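Local structure of cephalosporin hydroxylase CMCI (Streptomyces clavuligerus, 2BM8) at residues G94-F99 and E130-H135; T143-L148 and M169-D174. The protein probably takes part in cephamycin biosynthesis by modifying a cephalosporin intermediate, and is built on a Rossmann-like fold of the methyltransferase type. The protein carries 3 engineered substitutions. All blocks are in the same frame, centred on the assembly; numbering follows the deposited sequence.

Contact 1: residues G94-F99 and E130-H135; sequences GSLAWF and ENITLH
Leu-96 is the knob of this contact, and the hollow that takes it is formed by Ile-132, whose CB faces the helix, and Leu-134, which reaches it with CD1. Its CD2 methyl lies 3.8 Å from Leu-134 CD1 and 4.4 Å from Ile-132 CG2. The two methyls flanking that shallow groove, Ile-132 CG2 and Leu-134 CD1, are themselves 3.9 Å apart. Leu-134 starts off along the strand's flank before CD1 bends in. A second bump runs the other way. Ile-132 has CG1 anti to its carbonyl carbon (chi1 -62°) and an extended chi2 of 171°, which drives CD1 up to the helix backbone. There it comes 3.9 Å from Ala-97 CA and 4.1 Å from Leu-96 O. The small Ala-97 lets this methyl in close, its own CB being 4.4 Å from Ile-132 CD1. The side chains that meet are all aliphatic, and together the two segments bury 142 Å². Thr-133, between Ile-132 and Leu-134, points away. Helix and strand run nearly antiparallel, at 150°, with axes 9.6 Å apart. Val-90 and Glu-87 also touch Leu-96, so the same side chain links the end of strand 84-88 to the sheet edge. Beside it, backbone bonds from Thr-133 to Val-112 and Gly-114 fasten the edge strand to strand 111-116. Helix 94-106 connects parallel strands 84-88 and 111-116 as a beta-alpha-beta crossover and here reaches strand 132-136 beyond them, as expected of the first half of a Rossmann-like methyltransferase fold.

Contact 2: residues T143-L148 and M169-D174; sequences TTFEHL and MKWAVD
Thr-144 OG1, hydrogen-bonded to the carbonyl of Asp-141 and more weakly to that of Asp-138, pins the turn that brings Phe-145 against Trp-171. Thr-143 OG1 adds a bond to the Asp-141 carboxylate. From this turn Phe-145 meets the indole with its CB rather than with its ring. CB stands over one face of the six-membered ring, 3.7 Å from the centroid and 13° off the normal, a CH-pi contact. The nearest indole carbon to Phe-145 CB is CH2, at 3.6 Å. The carbonyl oxygen of Phe-145 lies 3.4 Å from Trp-171 CH2, so backbone and side chain together cover this end of the indole. With CG anti to the backbone N (chi1 175°), Trp-171 extends from its helix across to the loop. The phenyl ring leads off obliquely, its centroid 5.7 Å from that of the six-membered ring and the planes at 41°. Glu-146 adds backbone N 4.1 Å from Trp-171 CZ2. Around the pair, Ile-115 of strand 111-116 touches Phe-145, and His-175, one turn on, stacks on the indole. On the same helix Asp-174 OD1 bonds Tyr-4 OH of the second subunit. The contact thus joins the connection between strands 132-136 and 155-159 to the next crossover helix, 165-175, side by side on one face of a Rossmann-like sheet.

How the contacts relate
The centres of contact 1 and contact 2 are about 20 Å apart. The contacts follow one another along the chain and lie on opposite faces of the sheet, contact 1 by its 132-136 edge, contact 2 reaching from strand 111-116 toward strand 182-185. Strand 132-136 joins them: His-135, pointing the other way from Ile-132 and Leu-134, meets the loop of contact 2, with His-135 CD2 3.2 Å from His-147 NE2 and His-135 NE2 3.7 Å from Leu-148 CD1. The sheet order 3-2-1-4-5-7-6 is that of class I methyltransferases, whose cofactor normally binds near the end of strand 84-88, close to contact 1; this structure is the apo form.

Contact 1: residues G94-F99 and E130-H135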
loop_
_atom_site.group_PDB
_atom_site.type_symbol
_atom_site.label_atom_id
_atom_site.label_comp_id
_atom_site.label_asym_id
_atom_site.label_seq_id
_atom_site.Cartn_x
_atom_site.Cartn_y
_atom_site.Cartn_z
ATOM N N GLY B 94 -22.678 4.572 -26.141
ATOM C CA GLY B 94 -22.340 5.778 -25.409
ATOM C C GLY B 94 -21.065 6.388 -25.953
ATOM O O GLY B 94 -21.028 7.576 -26.290
ATOM N N SER B 95 -20.028 5.573 -26.091
ATOM C CA SER B 95 -18.749 6.078 -26.547
ATOM C C SER B 95 -18.806 6.610 -27.999
ATOM O O SER B 95 -18.066 7.511 -28.358
ATOM C CB SER B 95 -17.683 4.996 -26.385
ATOM O OG SER B 95 -17.914 3.974 -27.331
ATOM N N LEU B 96 -19.675 6.065 -28.830
ATOM C CA LEU B 96 -19.916 6.628 -30.177
ATOM C C LEU B 96 -20.434 8.078 -30.138
ATOM O O LEU B 96 -19.895 8.950 -30.809
ATOM C CB LEU B 96 -20.955 5.795 -30.915
ATOM C CG LEU B 96 -20.534 4.582 -31.734
ATOM C CD1 LEU B 96 -19.246 3.955 -31.254
ATOM C CD2 LEU B 96 -21.672 3.583 -31.734
ATOM N N ALA B 97 -21.501 8.312 -29.374
ATOM C CA ALA B 97 -22.066 9.642 -29.233
ATOM C C ALA B 97 -21.063 10.604 -28.621
ATOM O O ALA B 97 -21.034 11.777 -28.984
ATOM C CB ALA B 97 -23.316 9.601 -28.386
ATOM N N TRP B 98 -20.242 10.103 -27.698
ATOM C CA TRP B 98 -19.222 10.909 -27.044
ATOM C C TRP B 98 -18.186 11.361 -28.068
ATOM O O TRP B 98 -17.892 12.545 -28.160
ATOM C CB TRP B 98 -18.560 10.132 -25.896
ATOM C CG TRP B 98 -17.526 10.928 -25.161
ATOM C CD1 TRP B 98 -17.751 11.922 -24.276
ATOM C CD2 TRP B 98 -16.116 10.813 -25.281
ATOM N NE1 TRP B 98 -16.564 12.433 -23.812
ATOM C CE2 TRP B 98 -15.540 11.767 -24.425
ATOM C CE3 TRP B 98 -15.271 9.988 -26.019
ATOM C CZ2 TRP B 98 -14.174 11.927 -24.295
ATOM C CZ3 TRP B 98 -13.912 10.136 -25.882
ATOM C CH2 TRP B 98 -13.377 11.106 -25.035
ATOM N N PHE B 99 -17.665 10.428 -28.851
ATOM C CA PHE B 99 -16.687 10.756 -29.890
ATOM C C PHE B 99 -17.247 11.767 -30.886
ATOM O O PHE B 99 -16.545 12.688 -31.295
ATOM C CB PHE B 99 -16.254 9.506 -30.666
ATOM C CG PHE B 99 -15.156 8.731 -30.014
ATOM C CD1 PHE B 99 -15.308 7.376 -29.755
ATOM C CD2 PHE B 99 -13.957 9.338 -29.680
ATOM C CE1 PHE B 99 -14.296 6.650 -29.163
ATOM C CE2 PHE B 99 -12.935 8.611 -29.091
ATOM C CZ PHE B 99 -13.113 7.265 -28.830
ATOM N N GLU B 130 -26.568 11.962 -36.068
ATOM C CA GLU B 130 -25.801 12.661 -37.086
ATOM C C GLU B 130 -24.313 12.278 -37.008
ATOM O O GLU B 130 -23.713 12.346 -35.953
ATOM C CB GLU B 130 -25.965 14.175 -36.910
ATOM C CG GLU B 130 -25.489 15.009 -38.096
ATOM C CD GLU B 130 -25.465 16.508 -37.791
ATOM O OE1 GLU B 130 -24.876 16.900 -36.753
ATOM O OE2 GLU B 130 -26.030 17.295 -38.590
ATOM N N ASN B 131 -23.749 11.867 -38.137
ATOM C CA ASN B 131 -22.351 11.469 -38.255
ATOM C C ASN B 131 -21.944 10.239 -37.426
ATOM O O ASN B 131 -20.773 10.057 -37.090
ATOM C CB ASN B 131 -21.450 12.684 -37.997
ATOM C CG ASN B 131 -21.729 13.828 -38.983
ATOM O OD1 ASN B 131 -22.215 13.602 -40.097
ATOM N ND2 ASN B 131 -21.441 15.051 -38.569
ATOM N N ILE B 132 -22.923 9.394 -37.109
ATOM C CA ILE B 132 -22.697 8.100 -36.467
ATOM C C ILE B 132 -23.353 7.054 -37.336
ATOM O O ILE B 132 -24.555 7.129 -37.573
ATOM C CB ILE B 132 -23.347 8.028 -35.081
ATOM C CG1 ILE B 132 -22.741 9.069 -34.149
ATOM C CG2 ILE B 132 -23.209 6.604 -34.508
ATOM C CD1 ILE B 132 -23.467 9.207 -32.815
ATOM N N THR B 133 -22.580 6.073 -37.790
ATOM C CA THR B 133 -23.097 5.021 -38.659
ATOM C C THR B 133 -22.892 3.669 -37.981
ATOM O O THR B 133 -21.801 3.375 -37.516
ATOM C CB THR B 133 -22.365 5.073 -40.034
ATOM O OG1 THR B 133 -22.541 6.358 -40.649
ATOM C CG2 THR B 133 -22.991 4.142 -41.021
ATOM N N LEU B 134 -23.935 2.848 -37.933
ATOM C CA LEU B 134 -23.879 1.539 -37.298
ATOM C C LEU B 134 -23.884 0.415 -38.329
ATOM O O LEU B 134 -24.868 0.226 -39.024
ATOM C CB LEU B 134 -25.084 1.362 -36.388
ATOM C CG LEU B 134 -24.954 1.656 -34.891
ATOM C CD1 LEU B 134 -24.057 2.826 -34.603
ATOM C CD2 LEU B 134 -26.362 1.876 -34.319
ATOM N N HIS B 135 -22.789 -0.339 -38.400
ATOM C CA HIS B 135 -22.655 -1.479 -39.306
ATOM C C HIS B 135 -22.720 -2.787 -38.517
ATOM O O HIS B 135 -22.041 -2.934 -37.499
ATOM C CB HIS B 135 -21.316 -1.397 -40.048
ATOM C CG HIS B 135 -21.331 -0.467 -41.221
ATOM N ND1 HIS B 135 -21.797 0.827 -41.147
ATOM C CD2 HIS B 135 -20.942 -0.649 -42.506
ATOM C CE1 HIS B 135 -21.698 1.398 -42.336
ATOM N NE2 HIS B 135 -21.180 0.525 -43.177
#

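Contact 2: residues T143-L148 and M169-D174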
loop_
_atom_site.group_PDB
_atom_site.type_symbol
_atom_site.label_atom_id
_atom_site.label_comp_id
_atom_site.label_asym_id
_atom_site.label_seq_id
_atom_site.Cartn_x
_atom_site.Cartn_y
_atom_site.Cartn_z
ATOM N N THR B 143 -14.033 -9.659 -44.892
ATOM C CA THR B 143 -14.724 -8.872 -45.928
ATOM C C THR B 143 -15.819 -7.972 -45.356
ATOM O O THR B 143 -16.313 -7.080 -46.044
ATOM C CB THR B 143 -15.334 -9.790 -47.013
ATOM O OG1 THR B 143 -16.111 -10.828 -46.394
ATOM C CG2 THR B 143 -14.242 -10.532 -47.804
ATOM N N THR B 144 -16.208 -8.247 -44.112
ATOM C CA THR B 144 -17.008 -7.333 -43.301
ATOM C C THR B 144 -16.454 -5.916 -43.300
ATOM O O THR B 144 -17.203 -4.956 -43.432
ATOM C CB THR B 144 -17.023 -7.823 -41.844
ATOM O OG1 THR B 144 -17.781 -9.033 -41.750
ATOM C CG2 THR B 144 -17.753 -6.843 -40.935
ATOM N N PHE B 145 -15.140 -5.805 -43.128
ATOM C CA PHE B 145 -14.464 -4.525 -42.946
ATOM C C PHE B 145 -14.222 -3.763 -44.232
ATOM O O PHE B 145 -13.899 -2.578 -44.175
ATOM C CB PHE B 145 -13.124 -4.733 -42.237
ATOM C CG PHE B 145 -13.265 -5.250 -40.842
ATOM C CD1 PHE B 145 -13.284 -6.615 -40.594
ATOM C CD2 PHE B 145 -13.399 -4.373 -39.777
ATOM C CE1 PHE B 145 -13.422 -7.097 -39.310
ATOM C CE2 PHE B 145 -13.540 -4.848 -38.490
ATOM C CZ PHE B 145 -13.550 -6.217 -38.254
ATOM N N GLU B 146 -14.369 -4.434 -45.375
ATOM C CA GLU B 146 -14.126 -3.827 -46.696
ATOM C C GLU B 146 -14.795 -2.455 -46.866
ATOM O O GLU B 146 -14.145 -1.496 -47.301
ATOM C CB GLU B 146 -14.548 -4.788 -47.826
ATOM C CG GLU B 146 -14.554 -4.205 -49.249
ATOM C CD GLU B 146 -13.171 -3.874 -49.820
ATOM O OE1 GLU B 146 -12.166 -4.522 -49.428
ATOM O OE2 GLU B 146 -13.095 -2.961 -50.689
ATOM N N HIS B 147 -16.075 -2.351 -46.513
ATOM C CA HIS B 147 -16.737 -1.056 -46.525
ATOM C C HIS B 147 -15.837 -0.059 -45.832
ATOM O O HIS B 147 -15.177 -0.389 -44.843
ATOM C CB HIS B 147 -18.109 -1.100 -45.834
ATOM C CG HIS B 147 -18.059 -1.352 -44.350
ATOM N ND1 HIS B 147 -18.473 -2.540 -43.784
ATOM C CD2 HIS B 147 -17.683 -0.559 -43.316
ATOM C CE1 HIS B 147 -18.339 -2.472 -42.470
ATOM N NE2 HIS B 147 -17.859 -1.281 -42.161
ATOM N N LEU B 148 -15.774 1.155 -46.359
ATOM C CA LEU B 148 -15.160 2.251 -45.612
ATOM C C LEU B 148 -13.613 2.093 -45.363
ATOM O O LEU B 148 -13.039 2.584 -44.381
ATOM C CB LEU B 148 -16.000 2.504 -44.337
ATOM C CG LEU B 148 -17.535 2.580 -44.604
ATOM C CD1 LEU B 148 -18.353 2.922 -43.356
ATOM C CD2 LEU B 148 -17.920 3.522 -45.773
ATOM N N MET B 169 -5.826 -6.617 -37.606
ATOM C CA MET B 169 -4.665 -5.708 -37.641
ATOM C C MET B 169 -3.881 -5.820 -38.939
ATOM O O MET B 169 -3.460 -4.812 -39.478
ATOM C CB MET B 169 -3.710 -5.990 -36.476
ATOM C CG MET B 169 -3.149 -4.758 -35.794
ATOM S SD MET B 169 -2.656 -5.152 -34.096
ATOM C CE MET B 169 -0.916 -5.256 -34.273
ATOM N N LYS B 170 -3.670 -7.049 -39.409
ATOM C CA LYS B 170 -2.972 -7.302 -40.664
ATOM C C LYS B 170 -3.787 -6.713 -41.822
ATOM O O LYS B 170 -3.233 -6.088 -42.737
ATOM C CB LYS B 170 -2.730 -8.814 -40.853
ATOM C CG LYS B 170 -2.395 -9.303 -42.314
ATOM C CD LYS B 170 -2.545 -10.836 -42.436
ATOM C CE LYS B 170 -2.403 -11.357 -43.876
ATOM N NZ LYS B 170 -3.550 -12.227 -44.348
ATOM N N TRP B 171 -5.107 -6.897 -41.767
ATOM C CA TRP B 171 -5.995 -6.317 -42.762
ATOM C C TRP B 171 -5.912 -4.786 -42.749
ATOM O O TRP B 171 -5.788 -4.158 -43.801
ATOM C CB TRP B 171 -7.452 -6.777 -42.572
ATOM C CG TRP B 171 -8.364 -6.071 -43.524
ATOM C CD1 TRP B 171 -8.669 -6.446 -44.806
ATOM C CD2 TRP B 171 -9.033 -4.827 -43.301
ATOM N NE1 TRP B 171 -9.505 -5.518 -45.381
ATOM C CE2 TRP B 171 -9.742 -4.513 -44.481
ATOM C CE3 TRP B 171 -9.116 -3.946 -42.212
ATOM C CZ2 TRP B 171 -10.520 -3.366 -44.607
ATOM C CZ3 TRP B 171 -9.890 -2.802 -42.333
ATOM C CH2 TRP B 171 -10.579 -2.520 -43.529
ATOM N N ALA B 172 -5.962 -4.189 -41.564
ATOM C CA ALA B 172 -5.994 -2.734 -41.456
ATOM C C ALA B 172 -4.682 -2.122 -41.912
ATOM O O ALA B 172 -4.682 -1.084 -42.546
ATOM C CB ALA B 172 -6.330 -2.296 -40.037
ATOM N N VAL B 173 -3.570 -2.775 -41.605
ATOM C CA VAL B 173 -2.259 -2.264 -41.975
ATOM C C VAL B 173 -2.107 -2.269 -43.493
ATOM O O VAL B 173 -1.561 -1.328 -44.055
ATOM C CB VAL B 173 -1.105 -3.098 -41.332
ATOM C CG1 VAL B 173 0.172 -3.018 -42.161
ATOM C CG2 VAL B 173 -0.836 -2.642 -39.891
ATOM N N ASP B 174 -2.598 -3.322 -44.144
ATOM C CA ASP B 174 -2.433 -3.504 -45.587
ATOM C C ASP B 174 -3.480 -2.730 -46.408
ATOM O O ASP B 174 -3.173 -2.247 -47.500
ATOM C CB ASP B 174 -2.499 -5.003 -45.954
ATOM C CG ASP B 174 -1.293 -5.817 -45.427
ATOM O OD1 ASP B 174 -0.193 -5.251 -45.229
ATOM O OD2 ASP B 174 -1.356 -7.048 -45.199
#